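Local coordinates for arginase (Thermus thermophilus, PDB 2EF5), which probably hydrolyses L-arginine to L-ornithine and urea at a two-manganese centre, the urea-producing step of the urea cycle, at residues 28-31 and 32-36; 68-71 and 72-76; 168-172 and 173-177. One frame throughout, in Å; residues are numbered along the deposited sequence.

Interaction 1 of 3, residues 28-31 and 32-36; sequences YARL and LEQLE
The guanidinium of R30 lies over the side chain of E33, with NH2 of R30 3.3 Å from CB of E33, which sits against one face of the group. A bend at chi3 (65°) turns the otherwise extended R30 chain back across the first turn of helix 31-37. This is packing of methylenes under a flat cation rather than ion pairing: the E33 chain bends at chi2, and its OE1 remains 4.7 Å from R30 NE. Q34 comes in obliquely on the same side, its CG 3.9 Å from R30 NH1. That CG is anti to the carbonyl carbon (chi1 -60°) and the chain runs straight on, carrying NE2 back over the loop, where it makes weak hydrogen bonds to A29 O (3.1 Å) and R30 O (3.4 Å). R30 O thus takes a sound bond from Q34 N (3.1 Å) and a weak one from the amide. On the buried side, CD1 of L31 meets CD1 of L35 at 3.7 Å, one turn apart and obliquely. R30, the N-cap residue, has left-handed helical backbone angles; with A29 it makes the short joint where helix 22-28 ends and helix 31-37 begins. L31 and L35 press on L92 and I90 of strand 87-93, L32 leans on V42 of strand 41-47, and Q34 packs against V278 and L282 of helix 272-284.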
# COMPACT_ATOMS: atom_id res chain seq x y z
N TYR A 28 -39.43 5.99 32.04
CA TYR A 28 -40.14 4.77 32.39
C TYR A 28 -39.19 3.60 32.62
O TYR A 28 -39.54 2.65 33.30
CB TYR A 28 -41.17 4.41 31.32
CG TYR A 28 -42.51 5.09 31.55
CD1 TYR A 28 -43.23 4.84 32.71
CD2 TYR A 28 -43.03 6.00 30.63
CE1 TYR A 28 -44.45 5.49 32.96
CE2 TYR A 28 -44.24 6.65 30.86
CZ TYR A 28 -44.94 6.39 32.03
OH TYR A 28 -46.13 7.03 32.30
N ALA A 29 -37.98 3.68 32.06
CA ALA A 29 -36.99 2.63 32.27
C ALA A 29 -36.31 2.83 33.64
O ALA A 29 -35.30 2.20 33.95
CB ALA A 29 -35.96 2.65 31.16
N ARG A 30 -36.88 3.72 34.45
CA ARG A 30 -36.40 4.02 35.80
C ARG A 30 -34.96 4.53 35.87
O ARG A 30 -34.20 4.16 36.76
CB ARG A 30 -36.56 2.78 36.69
CG ARG A 30 -37.97 2.22 36.68
CD ARG A 30 -38.13 1.01 37.59
NE ARG A 30 -37.93 1.37 38.99
CZ ARG A 30 -36.86 1.04 39.71
NH1 ARG A 30 -35.87 0.34 39.16
NH2 ARG A 30 -36.77 1.43 40.98
N LEU A 31 -34.59 5.40 34.94
CA LEU A 31 -33.25 5.97 34.93
C LEU A 31 -32.97 6.65 36.26
O LEU A 31 -31.92 6.49 36.88
CB LEU A 31 -33.13 7.00 33.81
CG LEU A 31 -31.98 8.01 33.93
CD1 LEU A 31 -30.65 7.30 33.79
CD2 LEU A 31 -32.14 9.10 32.87
N LEU A 32 -33.96 7.42 36.70
CA LEU A 32 -33.87 8.19 37.92
C LEU A 32 -33.76 7.35 39.20
O LEU A 32 -32.88 7.58 40.02
CB LEU A 32 -35.09 9.09 37.98
CG LEU A 32 -34.85 10.47 38.58
CD1 LEU A 32 -35.74 11.48 37.89
CD2 LEU A 32 -35.09 10.41 40.09
N GLU A 33 -34.66 6.39 39.36
CA GLU A 33 -34.63 5.53 40.54
C GLU A 33 -33.29 4.79 40.62
O GLU A 33 -32.71 4.66 41.70
CB GLU A 33 -35.78 4.52 40.49
CG GLU A 33 -37.19 5.12 40.51
CD GLU A 33 -37.50 6.01 39.31
OE1 GLU A 33 -36.85 5.88 38.25
OE2 GLU A 33 -38.43 6.85 39.42
N GLN A 34 -32.80 4.30 39.48
CA GLN A 34 -31.55 3.56 39.48
C GLN A 34 -30.34 4.45 39.74
O GLN A 34 -29.34 3.99 40.29
CB GLN A 34 -31.38 2.79 38.16
CG GLN A 34 -32.51 1.77 37.93
CD GLN A 34 -32.26 0.89 36.72
OE1 GLN A 34 -31.41 0.01 36.74
NE2 GLN A 34 -33.00 1.14 35.65
N LEU A 35 -30.41 5.71 39.34
CA LEU A 35 -29.31 6.63 39.60
C LEU A 35 -29.22 6.85 41.11
O LEU A 35 -28.12 6.97 41.67
CB LEU A 35 -29.51 7.96 38.87
CG LEU A 35 -29.11 7.95 37.39
CD1 LEU A 35 -29.49 9.26 36.74
CD2 LEU A 35 -27.62 7.70 37.26
N GLU A 36 -30.37 6.91 41.77
CA GLU A 36 -30.41 7.09 43.22
C GLU A 36 -29.86 5.84 43.92
O GLU A 36 -29.12 5.95 44.90
CB GLU A 36 -31.83 7.39 43.70
CG GLU A 36 -32.44 8.67 43.12
CD GLU A 36 -33.83 8.96 43.66
OE1 GLU A 36 -34.65 8.02 43.76
OE2 GLU A 36 -34.11 10.14 43.96

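Interaction 2 of 3, residues 68-71 and 72-76; sequences EIRA and AALVL
A72 N donates to E68 O (3.1 Å) and A73 N to I69 O (2.9 Å), the first two of four i to i+4 backbone hydrogen bonds that tie 68-71 to 72-76 as an alpha-helix; L74 N reaches R70 O (2.9 Å) and V75 N reaches A71 O (3.1 Å). L74 N also makes a weak bond to A71 O. Both segments belong to helix 66-81, one of the helices flanking the parallel eight-stranded sheet of the arginase alpha/beta fold, and the side chains of I69 and the manganese ligand H96 are about 10 Å apart. Side-chain contact along the helix is slight. R70 and L74 run side by side, pointing the same way, CG in each anti to the backbone N, and the CD2 methyl of L74 lies 4.0 Å from the guanidinium nitrogen NH1 of R70. Nearby, V75 lays its CG2 methyl against the carbonyl oxygen of A71 (CG2 to O 3.3 Å). The polar contacts of R70 are made beyond the helix: NH2 forms a salt bridge with E152, and NE donates to R149 O. Further packing joins the helix to its neighbours: I69 meets M100 of helix 99-107, A73 meets F154 of helix 148-154, and L76 meets V6 and V8 of strand 2-8.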
# COMPACT_ATOMS: atom_id res chain seq x y z
N GLU A 68 -37.19 26.43 14.69
CA GLU A 68 -37.84 25.79 15.83
C GLU A 68 -36.81 24.97 16.61
O GLU A 68 -36.82 24.94 17.84
CB GLU A 68 -38.99 24.89 15.37
CG GLU A 68 -40.17 25.64 14.78
CD GLU A 68 -40.06 25.86 13.28
OE1 GLU A 68 -38.99 26.28 12.80
OE2 GLU A 68 -41.06 25.61 12.58
N ILE A 69 -35.92 24.32 15.88
CA ILE A 69 -34.87 23.53 16.50
C ILE A 69 -33.93 24.46 17.25
O ILE A 69 -33.57 24.20 18.40
CB ILE A 69 -34.08 22.74 15.43
CG1 ILE A 69 -34.99 21.66 14.83
CG2 ILE A 69 -32.85 22.11 16.05
CD1 ILE A 69 -34.38 20.92 13.65
N ARG A 70 -33.54 25.55 16.61
CA ARG A 70 -32.66 26.54 17.22
C ARG A 70 -33.26 27.06 18.54
O ARG A 70 -32.57 27.13 19.56
CB ARG A 70 -32.43 27.70 16.26
CG ARG A 70 -31.53 28.82 16.77
CD ARG A 70 -31.45 29.94 15.72
NE ARG A 70 -30.38 30.90 16.00
CZ ARG A 70 -30.43 31.82 16.96
NH1 ARG A 70 -31.49 31.93 17.74
NH2 ARG A 70 -29.40 32.65 17.13
N ALA A 71 -34.54 27.40 18.50
CA ALA A 71 -35.23 27.92 19.69
C ALA A 71 -35.19 26.93 20.85
O ALA A 71 -34.81 27.29 21.97
CB ALA A 71 -36.68 28.27 19.34
N ALA A 72 -35.57 25.69 20.59
CA ALA A 72 -35.57 24.66 21.63
C ALA A 72 -34.16 24.40 22.16
O ALA A 72 -33.95 24.37 23.37
CB ALA A 72 -36.17 23.37 21.09
N ALA A 73 -33.21 24.19 21.26
CA ALA A 73 -31.83 23.94 21.65
C ALA A 73 -31.26 25.09 22.48
O ALA A 73 -30.44 24.88 23.37
CB ALA A 73 -30.97 23.71 20.42
N LEU A 74 -31.70 26.31 22.17
CA LEU A 74 -31.23 27.49 22.89
C LEU A 74 -31.75 27.49 24.32
O LEU A 74 -31.03 27.85 25.25
CB LEU A 74 -31.68 28.76 22.15
CG LEU A 74 -31.01 30.08 22.56
CD1 LEU A 74 -29.49 29.93 22.49
CD2 LEU A 74 -31.49 31.20 21.64
N VAL A 75 -33.00 27.08 24.50
CA VAL A 75 -33.58 27.01 25.84
C VAL A 75 -32.81 25.96 26.63
O VAL A 75 -32.51 26.15 27.81
CB VAL A 75 -35.08 26.61 25.78
CG1 VAL A 75 -35.62 26.38 27.18
CG2 VAL A 75 -35.88 27.70 25.08
N LEU A 76 -32.48 24.86 25.96
CA LEU A 76 -31.72 23.78 26.60
C LEU A 76 -30.34 24.28 27.01
O LEU A 76 -29.91 24.06 28.14
CB LEU A 76 -31.58 22.60 25.64
CG LEU A 76 -30.68 21.43 26.08
CD1 LEU A 76 -31.25 20.80 27.35
CD2 LEU A 76 -30.60 20.40 24.96

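Interaction 3 of 3, residues 168-172 and 173-177; sequences RSLDP and GEKRL
With CG anti to the carbonyl carbon (chi1 -86°) and the chain extended beyond it, E174 reaches back past the start of its own helix and sets OE1 3.0 Å from D171 N. The bond is nearly straight (164°) and uses the anti lone pair, the one directed away from the other carboxylate oxygen. D171 is the N-cap and E174 the third residue of helix 172-181, so the N3 glutamate accepts from the N-H of the N-cap residue; the D171 side chain makes no capping bond in return, and the reciprocal capping box is not formed. The backbone takes over with K175 N donating to D171 O at 3.1 Å. K175, also extended, crosses L170 obliquely, its CE 3.9 Å from L170 CB, and carries NZ to a salt bridge with the C-terminal carboxylate of F290 in a second subunit. A water also holds E174, donating to OE1 (2.6 Å) and to S169 O (2.7 Å), while OE2 accepts from F123 N, next in the chain to the manganese ligand D122. The cost is a like-charge approach, D171 OD2 to E174 OE1 at 3.5 Å with the carboxylate planes 37° apart. Donors from the backbone and the water probably offset that repulsion, and the shared carboxylate links the helix start to the loop beside the metal site.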
# COMPACT_ATOMS: atom_id res chain seq x y z
N ARG A 168 -20.80 3.50 11.26
CA ARG A 168 -20.89 2.48 10.23
C ARG A 168 -21.68 2.94 9.02
O ARG A 168 -21.99 2.15 8.13
CB ARG A 168 -21.51 1.20 10.81
CG ARG A 168 -23.01 1.26 11.02
CD ARG A 168 -23.49 0.19 11.99
NE ARG A 168 -23.01 0.51 13.32
CZ ARG A 168 -23.76 0.50 14.41
NH1 ARG A 168 -25.04 0.16 14.37
NH2 ARG A 168 -23.21 0.86 15.56
N SER A 169 -22.01 4.23 8.97
CA SER A 169 -22.77 4.77 7.85
C SER A 169 -22.48 6.26 7.69
O SER A 169 -22.78 7.06 8.57
CB SER A 169 -24.27 4.55 8.07
OG SER A 169 -25.02 5.03 6.97
N LEU A 170 -21.88 6.61 6.55
CA LEU A 170 -21.51 7.99 6.25
C LEU A 170 -21.89 8.42 4.83
O LEU A 170 -21.90 7.61 3.90
CB LEU A 170 -20.00 8.17 6.40
CG LEU A 170 -19.36 7.93 7.76
CD1 LEU A 170 -17.85 7.88 7.62
CD2 LEU A 170 -19.78 9.03 8.72
N ASP A 171 -22.18 9.71 4.68
CA ASP A 171 -22.51 10.26 3.37
C ASP A 171 -21.18 10.73 2.75
O ASP A 171 -20.24 11.07 3.47
CB ASP A 171 -23.48 11.44 3.50
CG ASP A 171 -24.83 11.02 4.05
OD1 ASP A 171 -25.42 10.06 3.50
OD2 ASP A 171 -25.32 11.66 5.02
N PRO A 172 -21.09 10.75 1.41
CA PRO A 172 -19.86 11.18 0.74
C PRO A 172 -19.35 12.54 1.25
O PRO A 172 -18.16 12.70 1.53
CB PRO A 172 -20.26 11.22 -0.73
CG PRO A 172 -21.29 10.13 -0.82
CD PRO A 172 -22.12 10.37 0.43
N GLY A 173 -20.25 13.50 1.36
CA GLY A 173 -19.86 14.82 1.83
C GLY A 173 -19.34 14.79 3.25
O GLY A 173 -18.39 15.51 3.59
N GLU A 174 -19.94 13.96 4.10
CA GLU A 174 -19.51 13.85 5.49
C GLU A 174 -18.07 13.40 5.57
O GLU A 174 -17.28 13.92 6.37
CB GLU A 174 -20.37 12.84 6.25
CG GLU A 174 -21.64 13.39 6.83
CD GLU A 174 -22.33 12.38 7.72
OE1 GLU A 174 -22.65 11.28 7.22
OE2 GLU A 174 -22.53 12.69 8.91
N LYS A 175 -17.73 12.39 4.77
CA LYS A 175 -16.37 11.87 4.76
C LYS A 175 -15.38 13.00 4.49
O LYS A 175 -14.38 13.14 5.19
CB LYS A 175 -16.24 10.77 3.70
CG LYS A 175 -17.23 9.63 3.90
CD LYS A 175 -16.98 8.48 2.94
CE LYS A 175 -18.05 7.41 3.08
NZ LYS A 175 -17.81 6.25 2.18
N ARG A 176 -15.68 13.81 3.48
CA ARG A 176 -14.81 14.94 3.13
C ARG A 176 -14.64 15.91 4.30
O ARG A 176 -13.52 16.25 4.68
CB ARG A 176 -15.37 15.72 1.93
CG ARG A 176 -15.05 15.12 0.57
CD ARG A 176 -15.36 16.09 -0.58
NE ARG A 176 -16.79 16.41 -0.70
CZ ARG A 176 -17.37 17.48 -0.16
NH1 ARG A 176 -16.66 18.36 0.53
NH2 ARG A 176 -18.67 17.67 -0.32
N LEU A 177 -15.76 16.34 4.88
CA LEU A 177 -15.72 17.28 6.00
C LEU A 177 -14.96 16.72 7.20
O LEU A 177 -14.16 17.42 7.82
CB LEU A 177 -17.14 17.67 6.40
CG LEU A 177 -17.93 18.46 5.36
CD1 LEU A 177 -19.32 18.75 5.89
CD2 LEU A 177 -17.20 19.76 5.03
O HOH W 1 -23.32 9.65 9.16

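How the interactions relate
Interactions 1, 2 and 3 follow one another along the chain and nowhere touch. Centres lie about 26 Å apart for 1 and 2 and for 2 and 3, and about 36 Å for 1 and 3, which occupy opposite sides of the chain's centre. All belong to one alpha/beta fold and are related through its parallel sheet: the helix of interaction 1 packs near edge strand 41-47, helix 66-81 of interaction 2 leans on neighbouring strand 2-8, and interaction 3 follows strand 162-167, next to the other edge strand, 184-187. Among them, interaction 3 lies nearest the manganese ions and alone meets other subunits of the six-chain assembly.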